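Local coordinates for protein putative ABC transporter subunit, substrate-binding component (Rhodopseudomonas palustris, PDB 4EVQ) that binds 4-hydroxybenzoate as the solute-binding component of an ABC transporter that probably takes up benzoate derivatives, at residues Ala154-Trp159 / Glu166-Phe171; Lys224-Ala229 / Ile233-Pro238; Ile36-Glu41 / Ala280-Pro285. All coordinates share one frame; numbering follows the deposited sequence. Where two conformers were deposited one is given.

Contact 1. Residues Ala154-Trp159 / Glu166-Phe171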
loop_
_atom_site.group_PDB
_atom_site.type_symbol
_atom_site.label_atom_id
_atom_site.label_comp_id
_atom_site.label_asym_id
_atom_site.label_seq_id
_atom_site.Cartn_x
_atom_site.Cartn_y
_atom_site.Cartn_z
ATOM N N ALA A 154 10.365 7.926 21.072
ATOM C CA ALA A 154 9.222 8.057 20.203
ATOM C C ALA A 154 7.909 7.827 20.911
ATOM O O ALA A 154 7.827 7.062 21.884
ATOM C CB ALA A 154 9.317 7.015 19.070
ATOM N N VAL A 155 6.877 8.489 20.417
ATOM C CA VAL A 155 5.500 8.074 20.678
ATOM C C VAL A 155 4.893 7.656 19.338
ATOM O O VAL A 155 5.151 8.297 18.319
ATOM C CB VAL A 155 4.660 9.229 21.263
ATOM C CG1 VAL A 155 3.155 8.890 21.312
ATOM C CG2 VAL A 155 5.157 9.604 22.632
ATOM N N THR A 156 4.110 6.569 19.331
ATOM C CA THR A 156 3.411 6.149 18.123
ATOM C C THR A 156 1.921 6.476 18.229
ATOM O O THR A 156 1.363 6.513 19.353
ATOM C CB THR A 156 3.561 4.662 17.811
ATOM O OG1 THR A 156 2.832 3.913 18.759
ATOM C CG2 THR A 156 5.007 4.239 17.807
ATOM N N VAL A 157 1.298 6.781 17.101
ATOM C CA VAL A 157 -0.134 7.005 17.091
ATOM C C VAL A 157 -0.700 6.444 15.774
ATOM O O VAL A 157 -0.180 6.734 14.683
ATOM C CB VAL A 157 -0.464 8.491 17.319
ATOM C CG1 VAL A 157 0.148 9.365 16.296
ATOM C CG2 VAL A 157 -1.952 8.699 17.418
ATOM N N THR A 158 -1.779 5.700 15.886
ATOM C CA THR A 158 -2.368 5.074 14.702
ATOM C C THR A 158 -3.770 4.621 15.031
ATOM O O THR A 158 -4.245 4.786 16.150
ATOM C CB THR A 158 -1.506 3.911 14.149
ATOM O OG1 THR A 158 -2.002 3.526 12.864
ATOM C CG2 THR A 158 -1.539 2.720 15.056
ATOM N N TRP A 159 -4.429 4.050 14.034
ATOM C CA TRP A 159 -5.733 3.444 14.199
ATOM C C TRP A 159 -5.619 2.021 14.755
ATOM O O TRP A 159 -4.664 1.286 14.444
ATOM C CB TRP A 159 -6.476 3.401 12.853
ATOM C CG TRP A 159 -7.138 4.683 12.461
ATOM C CD1 TRP A 159 -7.899 5.482 13.266
ATOM C CD2 TRP A 159 -7.140 5.296 11.175
ATOM N NE1 TRP A 159 -8.401 6.517 12.551
ATOM C CE2 TRP A 159 -7.965 6.436 11.256
ATOM C CE3 TRP A 159 -6.579 4.962 9.945
ATOM C CZ2 TRP A 159 -8.211 7.268 10.159
ATOM C CZ3 TRP A 159 -6.834 5.749 8.877
ATOM C CH2 TRP A 159 -7.619 6.910 8.984
ATOM N N GLU A 166 0.402 -3.583 12.997
ATOM C CA GLU A 166 1.577 -4.214 12.410
ATOM C C GLU A 166 2.652 -3.234 11.994
ATOM O O GLU A 166 3.837 -3.545 12.052
ATOM C CB GLU A 166 1.150 -5.047 11.203
ATOM C CG GLU A 166 0.420 -6.334 11.592
ATOM C CD GLU A 166 -0.121 -7.155 10.421
ATOM O OE1 GLU A 166 0.123 -6.798 9.259
ATOM O OE2 GLU A 166 -0.742 -8.197 10.683
HETATM N N MSE A 167 2.255 -2.083 11.459
HETATM C CA MSE A 167 3.236 -1.074 11.123
HETATM C C MSE A 167 3.890 -0.479 12.368
HETATM O O MSE A 167 5.084 -0.151 12.339
HETATM C CB MSE A 167 2.628 0.014 10.267
HETATM C CG MSE A 167 2.376 -0.414 8.844
HETATM SE SE MSE A 167 1.914 1.011 7.648
HETATM C CE MSE A 167 0.180 0.458 7.194
ATOM N N VAL A 168 3.154 -0.349 13.465
ATOM C CA VAL A 168 3.771 0.101 14.718
ATOM C C VAL A 168 4.683 -0.990 15.236
ATOM O O VAL A 168 5.782 -0.717 15.734
ATOM C CB VAL A 168 2.687 0.512 15.738
ATOM C CG1 VAL A 168 3.242 0.550 17.151
ATOM C CG2 VAL A 168 2.081 1.855 15.393
ATOM N N SER A 169 4.277 -2.244 15.146
ATOM C CA SER A 169 5.125 -3.349 15.633
ATOM C C SER A 169 6.467 -3.398 14.910
ATOM O O SER A 169 7.503 -3.515 15.537
ATOM C CB SER A 169 4.371 -4.654 15.494
ATOM O OG SER A 169 5.140 -5.745 15.950
ATOM N N GLY A 170 6.460 -3.242 13.594
ATOM C CA GLY A 170 7.706 -3.235 12.838
ATOM C C GLY A 170 8.582 -2.063 13.206
ATOM O O GLY A 170 9.796 -2.193 13.385
ATOM N N PHE A 171 7.991 -0.886 13.302
ATOM C CA PHE A 171 8.712 0.280 13.724
ATOM C C PHE A 171 9.371 0.041 15.090
ATOM O O PHE A 171 10.532 0.375 15.305
ATOM C CB PHE A 171 7.742 1.481 13.798
ATOM C CG PHE A 171 8.235 2.582 14.711
ATOM C CD1 PHE A 171 9.186 3.477 14.291
ATOM C CD2 PHE A 171 7.781 2.652 16.006
ATOM C CE1 PHE A 171 9.742 4.396 15.194
ATOM C CE2 PHE A 171 8.302 3.595 16.884
ATOM C CZ PHE A 171 9.290 4.462 16.449
#

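Contact 2. Residues Lys224-Ala229 / Ile233-Pro238. With SO4 (sulfate ion), chain F.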
loop_
_atom_site.group_PDB
_atom_site.type_symbol
_atom_site.label_atom_id
_atom_site.label_comp_id
_atom_site.label_asym_id
_atom_site.label_seq_id
_atom_site.Cartn_x
_atom_site.Cartn_y
_atom_site.Cartn_z
ATOM N N LYS A 224 -3.047 18.384 9.672
ATOM C CA LYS A 224 -3.538 19.726 10.008
ATOM C C LYS A 224 -3.584 19.906 11.509
ATOM O O LYS A 224 -3.070 20.920 12.051
ATOM C CB LYS A 224 -4.919 19.928 9.382
ATOM C CG LYS A 224 -4.836 20.069 7.865
ATOM C CD LYS A 224 -6.113 20.517 7.143
ATOM C CE LYS A 224 -5.709 20.996 5.697
ATOM N NZ LYS A 224 -6.759 21.565 4.784
ATOM N N ASP A 225 -4.146 18.943 12.209
ATOM C CA ASP A 225 -4.316 19.049 13.656
ATOM C C ASP A 225 -2.946 19.032 14.334
ATOM O O ASP A 225 -2.695 19.775 15.306
ATOM C CB ASP A 225 -5.196 17.960 14.228
ATOM C CG ASP A 225 -6.658 18.074 13.801
ATOM O OD1 ASP A 225 -7.046 19.140 13.280
ATOM O OD2 ASP A 225 -7.387 17.072 14.013
ATOM N N TYR A 226 -2.043 18.178 13.885
ATOM C CA TYR A 226 -0.706 18.064 14.469
ATOM C C TYR A 226 0.037 19.406 14.362
ATOM O O TYR A 226 0.639 19.871 15.327
ATOM C CB TYR A 226 0.046 16.940 13.759
ATOM C CG TYR A 226 1.372 16.578 14.375
ATOM C CD1 TYR A 226 2.508 17.337 14.142
ATOM C CD2 TYR A 226 1.496 15.484 15.205
ATOM C CE1 TYR A 226 3.728 16.964 14.690
ATOM C CE2 TYR A 226 2.702 15.122 15.774
ATOM C CZ TYR A 226 3.820 15.888 15.509
ATOM O OH TYR A 226 5.028 15.516 16.051
ATOM N N ALA A 227 0.003 20.030 13.192
ATOM C CA ALA A 227 0.672 21.308 12.979
ATOM C C ALA A 227 0.019 22.340 13.875
ATOM O O ALA A 227 0.724 23.175 14.486
ATOM C CB ALA A 227 0.593 21.741 11.536
ATOM N N ALA A 228 -1.287 22.322 14.015
ATOM C CA ALA A 228 -1.952 23.371 14.810
ATOM C C ALA A 228 -1.647 23.251 16.266
ATOM O O ALA A 228 -1.789 24.254 17.011
ATOM C CB ALA A 228 -3.433 23.326 14.579
ATOM N N ALA A 229 -1.219 22.099 16.731
ATOM C CA ALA A 229 -0.829 21.904 18.115
ATOM C C ALA A 229 0.523 22.508 18.465
ATOM O O ALA A 229 0.872 22.579 19.654
ATOM C CB ALA A 229 -0.879 20.423 18.481
ATOM N N ILE A 233 7.846 19.058 17.721
ATOM C CA ILE A 233 8.312 17.671 17.679
ATOM C C ILE A 233 8.154 17.138 16.224
ATOM O O ILE A 233 7.087 17.274 15.630
ATOM C CB ILE A 233 7.453 16.749 18.619
ATOM C CG1 ILE A 233 7.582 17.184 20.071
ATOM C CG2 ILE A 233 7.866 15.273 18.473
ATOM C CD1 ILE A 233 6.440 16.628 20.973
ATOM N N PRO A 234 9.197 16.570 15.655
ATOM C CA PRO A 234 9.083 16.133 14.248
ATOM C C PRO A 234 8.204 14.912 14.092
ATOM O O PRO A 234 8.250 13.964 14.848
ATOM C CB PRO A 234 10.496 15.777 13.868
ATOM C CG PRO A 234 11.197 15.490 15.121
ATOM C CD PRO A 234 10.564 16.376 16.176
ATOM N N LEU A 235 7.381 15.011 13.050
ATOM C CA LEU A 235 6.447 13.954 12.629
ATOM C C LEU A 235 7.058 13.118 11.527
ATOM O O LEU A 235 7.550 13.624 10.517
ATOM C CB LEU A 235 5.152 14.609 12.206
ATOM C CG LEU A 235 4.041 13.646 11.699
ATOM C CD1 LEU A 235 3.667 12.673 12.814
ATOM C CD2 LEU A 235 2.834 14.424 11.279
ATOM N N TRP A 236 6.942 11.825 11.743
ATOM C CA TRP A 236 7.370 10.787 10.821
ATOM C C TRP A 236 6.268 9.751 10.628
ATOM O O TRP A 236 5.407 9.593 11.460
ATOM C CB TRP A 236 8.539 10.037 11.440
ATOM C CG TRP A 236 9.885 10.700 11.411
ATOM C CD1 TRP A 236 10.308 11.750 12.178
ATOM C CD2 TRP A 236 10.973 10.335 10.581
ATOM N NE1 TRP A 236 11.619 12.060 11.862
ATOM C CE2 TRP A 236 12.050 11.208 10.887
ATOM C CE3 TRP A 236 11.149 9.362 9.604
ATOM C CZ2 TRP A 236 13.276 11.111 10.260
ATOM C CZ3 TRP A 236 12.381 9.286 8.971
ATOM C CH2 TRP A 236 13.436 10.133 9.332
ATOM N N GLY A 237 6.341 9.023 9.518
ATOM C CA GLY A 237 5.491 7.851 9.355
ATOM C C GLY A 237 5.856 7.118 8.100
ATOM O O GLY A 237 6.652 7.571 7.308
ATOM N N PRO A 238 5.247 5.952 7.912
ATOM C CA PRO A 238 5.247 5.385 6.563
ATOM C C PRO A 238 4.592 6.364 5.608
ATOM O O PRO A 238 3.767 7.157 6.000
ATOM C CB PRO A 238 4.419 4.110 6.733
ATOM C CG PRO A 238 3.397 4.494 7.817
ATOM C CD PRO A 238 4.200 5.378 8.770
HETATM S S SO4 F . -7.854 23.877 8.266
HETATM O O1 SO4 F . -8.572 25.102 8.610
HETATM O O2 SO4 F . -8.561 22.686 8.727
HETATM O O3 SO4 F . -6.541 23.869 8.920
HETATM O O4 SO4 F . -7.616 23.780 6.820
#

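Contact 3. Residues Ile36-Glu41 / Ala280-Pro285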
loop_
_atom_site.group_PDB
_atom_site.type_symbol
_atom_site.label_atom_id
_atom_site.label_comp_id
_atom_site.label_asym_id
_atom_site.label_seq_id
_atom_site.Cartn_x
_atom_site.Cartn_y
_atom_site.Cartn_z
ATOM N N ILE A 36 -6.210 3.319 -6.934
ATOM C CA ILE A 36 -5.828 1.977 -7.412
ATOM C C ILE A 36 -6.573 1.654 -8.692
ATOM O O ILE A 36 -5.987 1.119 -9.647
ATOM C CB ILE A 36 -6.108 0.920 -6.315
ATOM C CG1 ILE A 36 -5.135 1.138 -5.126
ATOM C CG2 ILE A 36 -5.978 -0.491 -6.877
ATOM C CD1 ILE A 36 -5.566 0.398 -3.896
ATOM N N THR A 37 -7.873 1.929 -8.703
ATOM C CA THR A 37 -8.669 1.651 -9.890
ATOM C C THR A 37 -8.184 2.473 -11.101
ATOM O O THR A 37 -8.067 1.948 -12.238
ATOM C CB THR A 37 -10.145 1.943 -9.602
ATOM O OG1 THR A 37 -10.588 1.128 -8.508
ATOM C CG2 THR A 37 -11.036 1.628 -10.801
ATOM N N ARG A 38 -7.836 3.733 -10.841
ATOM C CA ARG A 38 -7.290 4.592 -11.897
ATOM C C ARG A 38 -5.982 4.064 -12.448
ATOM O O ARG A 38 -5.773 4.027 -13.673
ATOM C CB ARG A 38 -7.104 6.035 -11.412
ATOM C CG ARG A 38 -8.401 6.849 -11.257
ATOM C CD ARG A 38 -8.087 8.169 -10.599
ATOM N NE ARG A 38 -9.228 9.056 -10.666
ATOM C CZ ARG A 38 -9.224 10.312 -10.240
ATOM N NH1 ARG A 38 -8.171 10.806 -9.588
ATOM N NH2 ARG A 38 -10.317 11.076 -10.445
ATOM N N GLY A 39 -5.094 3.657 -11.562
ATOM C CA GLY A 39 -3.842 3.076 -12.026
ATOM C C GLY A 39 -4.044 1.847 -12.917
ATOM O O GLY A 39 -3.401 1.694 -13.965
ATOM N N LEU A 40 -4.930 0.966 -12.491
ATOM C CA LEU A 40 -5.195 -0.253 -13.246
ATOM C C LEU A 40 -5.882 0.049 -14.588
ATOM O O LEU A 40 -5.520 -0.510 -15.637
ATOM C CB LEU A 40 -6.027 -1.177 -12.372
ATOM C CG LEU A 40 -6.435 -2.505 -12.979
ATOM C CD1 LEU A 40 -5.235 -3.306 -13.458
ATOM C CD2 LEU A 40 -7.194 -3.238 -11.908
ATOM N N GLU A 41 -6.865 0.946 -14.579
ATOM C CA GLU A 41 -7.554 1.297 -15.814
ATOM C C GLU A 41 -6.627 2.027 -16.779
ATOM O O GLU A 41 -6.702 1.843 -17.989
ATOM C CB GLU A 41 -8.785 2.156 -15.509
ATOM C CG GLU A 41 -9.860 1.327 -14.813
ATOM C CD GLU A 41 -11.107 2.119 -14.412
ATOM O OE1 GLU A 41 -11.013 3.312 -14.075
ATOM O OE2 GLU A 41 -12.192 1.496 -14.399
ATOM N N ALA A 280 -2.424 13.715 -17.369
ATOM C CA ALA A 280 -3.268 14.059 -18.507
ATOM C C ALA A 280 -4.704 13.522 -18.340
ATOM O O ALA A 280 -5.678 14.198 -18.710
ATOM C CB ALA A 280 -2.642 13.577 -19.822
ATOM N N ALA A 281 -4.842 12.328 -17.773
ATOM C CA ALA A 281 -6.149 11.708 -17.640
ATOM C C ALA A 281 -6.938 12.239 -16.438
ATOM O O ALA A 281 -8.172 12.418 -16.521
ATOM C CB ALA A 281 -6.004 10.180 -17.540
ATOM N N TYR A 282 -6.238 12.494 -15.334
ATOM C CA TYR A 282 -6.899 12.729 -14.061
ATOM C C TYR A 282 -6.589 14.081 -13.406
ATOM O O TYR A 282 -7.210 14.407 -12.398
ATOM C CB TYR A 282 -6.587 11.571 -13.066
ATOM C CG TYR A 282 -6.963 10.216 -13.610
ATOM C CD1 TYR A 282 -8.285 9.892 -13.896
ATOM C CD2 TYR A 282 -6.005 9.258 -13.847
ATOM C CE1 TYR A 282 -8.617 8.658 -14.414
ATOM C CE2 TYR A 282 -6.332 8.020 -14.335
ATOM C CZ TYR A 282 -7.626 7.718 -14.619
ATOM O OH TYR A 282 -7.910 6.457 -15.136
ATOM N N LYS A 283 -5.621 14.826 -13.944
ATOM C CA LYS A 283 -5.316 16.217 -13.510
ATOM C C LYS A 283 -4.752 16.368 -12.083
ATOM O O LYS A 283 -4.753 17.471 -11.500
ATOM C CB LYS A 283 -6.546 17.136 -13.677
ATOM C CG LYS A 283 -7.251 16.987 -15.051
ATOM C CD LYS A 283 -6.260 17.068 -16.204
ATOM C CE LYS A 283 -6.964 17.182 -17.552
ATOM N NZ LYS A 283 -8.073 16.190 -17.667
ATOM N N ILE A 284 -4.294 15.262 -11.515
ATOM C CA ILE A 284 -3.537 15.258 -10.294
ATOM C C ILE A 284 -2.404 14.256 -10.469
ATOM O O ILE A 284 -2.476 13.334 -11.277
ATOM C CB ILE A 284 -4.363 14.876 -9.032
ATOM C CG1 ILE A 284 -4.915 13.447 -9.143
ATOM C CG2 ILE A 284 -5.531 15.881 -8.783
ATOM C CD1 ILE A 284 -5.636 12.980 -7.848
ATOM N N PRO A 285 -1.341 14.410 -9.701
ATOM C CA PRO A 285 -0.277 13.408 -9.766
ATOM C C PRO A 285 -0.766 12.062 -9.244
ATOM O O PRO A 285 -1.620 11.992 -8.341
ATOM C CB PRO A 285 0.795 13.962 -8.852
ATOM C CG PRO A 285 0.448 15.366 -8.616
ATOM C CD PRO A 285 -1.000 15.545 -8.821
HETATM O O HOH W 1 -8.699 13.683 -9.991
HETATM O O HOH W 2 -10.542 5.835 -15.004
#

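Contact 1. Residues Ala154-Trp159 / Glu166-Phe171
Strand Ala154-Trp159 and helix Glu166-Phe171 run nearly antiparallel, at 161°, with their axes 9.4 Å apart, and Thr156 lies closest to Val168 in the backbone. The contact is buried and has no hydrogen bond across it. Every second strand residue, Ala154, Thr156 and Thr158, turns its side chain to the helix. Val168 and Phe171, one helical turn apart, receive them. Val168 meets Thr156 tip to tip. Its CG1 lies 3.8 Å from Thr156 OG1, and its CG2 passes alongside the methyl of Thr158, with Val168 CG2 to Thr158 CG2 at 3.7 Å. The strand and helix are the first two elements of the beta-alpha-beta unit made with strand 181-188, within the periplasmic binding protein fold. The two threonine hydroxyls are satisfied elsewhere: Thr156 OG1 hydrogen-bonds to Asp185 OD1 and Thr158 OG1 to Phe213 O. Their methyls are left to pack against the helix. In Thr156, OG1 stands between the backbone N and the carbonyl carbon (chi1 71°), which leaves CG2 anti to the carbonyl carbon and facing the Phe171 ring. Thr156 CG2 approaches Phe171 CE2 obliquely, at 3.5 Å. Ala154 CB meets the edge of the same ring near its plane, 3.7 Å from Phe171 CZ. Tyr211 of the neighbouring strand 209-213 stacks on this ring. Met167, a selenomethionine here, takes no part across the contact. It touches the bound p-hydroxybenzoic acid, so the same helix also lines the ligand pocket.

Contact 2. Residues Lys224-Ala229 / Ile233-Pro238
Tyr226 of helix 217-228 carries the helix side of this contact and reaches Ile233 and Leu235. Its CG stands anti to the backbone N (chi1 -172°), and the ring extends to the start of strand 235-238. Leu235 lies over one ring face. Its CB is 4.1 Å from the ring centroid, 27° off the normal, a CH-pi contact. Leu235 CD2 covers the rim of that face, 4.0 Å from Tyr226 CG. At the ring edge, Tyr226 OH donates a hydrogen bond of 2.7 Å to Ile233 O. The hydroxyl comes from above the carbonyl plane, 59° out of it. Val210 and Leu199 of helix 196-205 also touch the tyrosine. The contact belongs to the beta-alpha-beta unit of strand 209-213, helix 217-228 and strand 235-238.

The other side is looser. A glycerol, probably from the crystallisation liquor, lies near Tyr226 and accepts a hydrogen bond from Leu235 N. Lys224 is exposed; in one of its two conformers NZ meets a sulfate, a less certain bond.

The tyrosine thus joins an apolar ring face to a polar tip. The bond to Ile233 O satisfies a buried residue's hydroxyl and ties the helix to the turn before the strand.

Contact 3. Residues Ile36-Glu41 / Ala280-Pro285
Arg38 of helix 30-46 lies along the ring of Tyr282 in this surface contact. Before it in the sequence, Ile36 and Thr37 pack on Leu23 of strand 17-23. The Arg38 chain is extended from CG to NE and slides across one face of the tyrosine. Its CD sits over the ring centre, 3.7 Å from the centroid and 9° off the normal, a CH-pi contact. The guanidinium continues nearly parallel to the ring, with planes 16° apart, and Arg38 NE is 3.5 Å from Tyr282 CD1. Ala281 CB covers the opposite ring face. At the guanidinium edge, in plane, Ile284 CD1 lies 3.8 Å from Arg38 NH1. That nitrogen donates to a water at 3.0 Å, and the same water donates to Tyr282 O. One turn on, Glu41 OE1 accepts a bond of 2.7 Å from a second water. This water also forms a hydrogen bond of 2.7 Å with Tyr282 OH, in the plane of the ring. Glu41 OE2 forms a salt bridge with Lys60. Tyr282 is the last helical residue, and Lys283 follows with positive phi (67°). One water thus links Arg38 to the tyrosine backbone, and the other links Glu41 to its hydroxyl. Within the periplasmic binding protein fold, the side of helix 30-46 here packs against the C-terminal end of helix 269-282.

From the N terminus, the chain first forms helix 30-46, whose partner 280-285 comes much later and closes contact 3. That loop spans 238 residues and encloses the other two contacts. Contact 1 closes within it after a short connection from strand 153-159 to helix 162-177. Contact 2 follows in series, where helix 217-228 turns back into strand 235-238. None of the three cross. The strands of contacts 1 and 2 lie in the same sheet, and the contacts touch through Met167 SE and Pro238 CG, 3.8 Å apart. Contact 3 lies apart, its centre about 30 Å from that of contact 1. It joins helix 30-46, which packs on the sheet holding strand 17-23, to the end of helix 269-282.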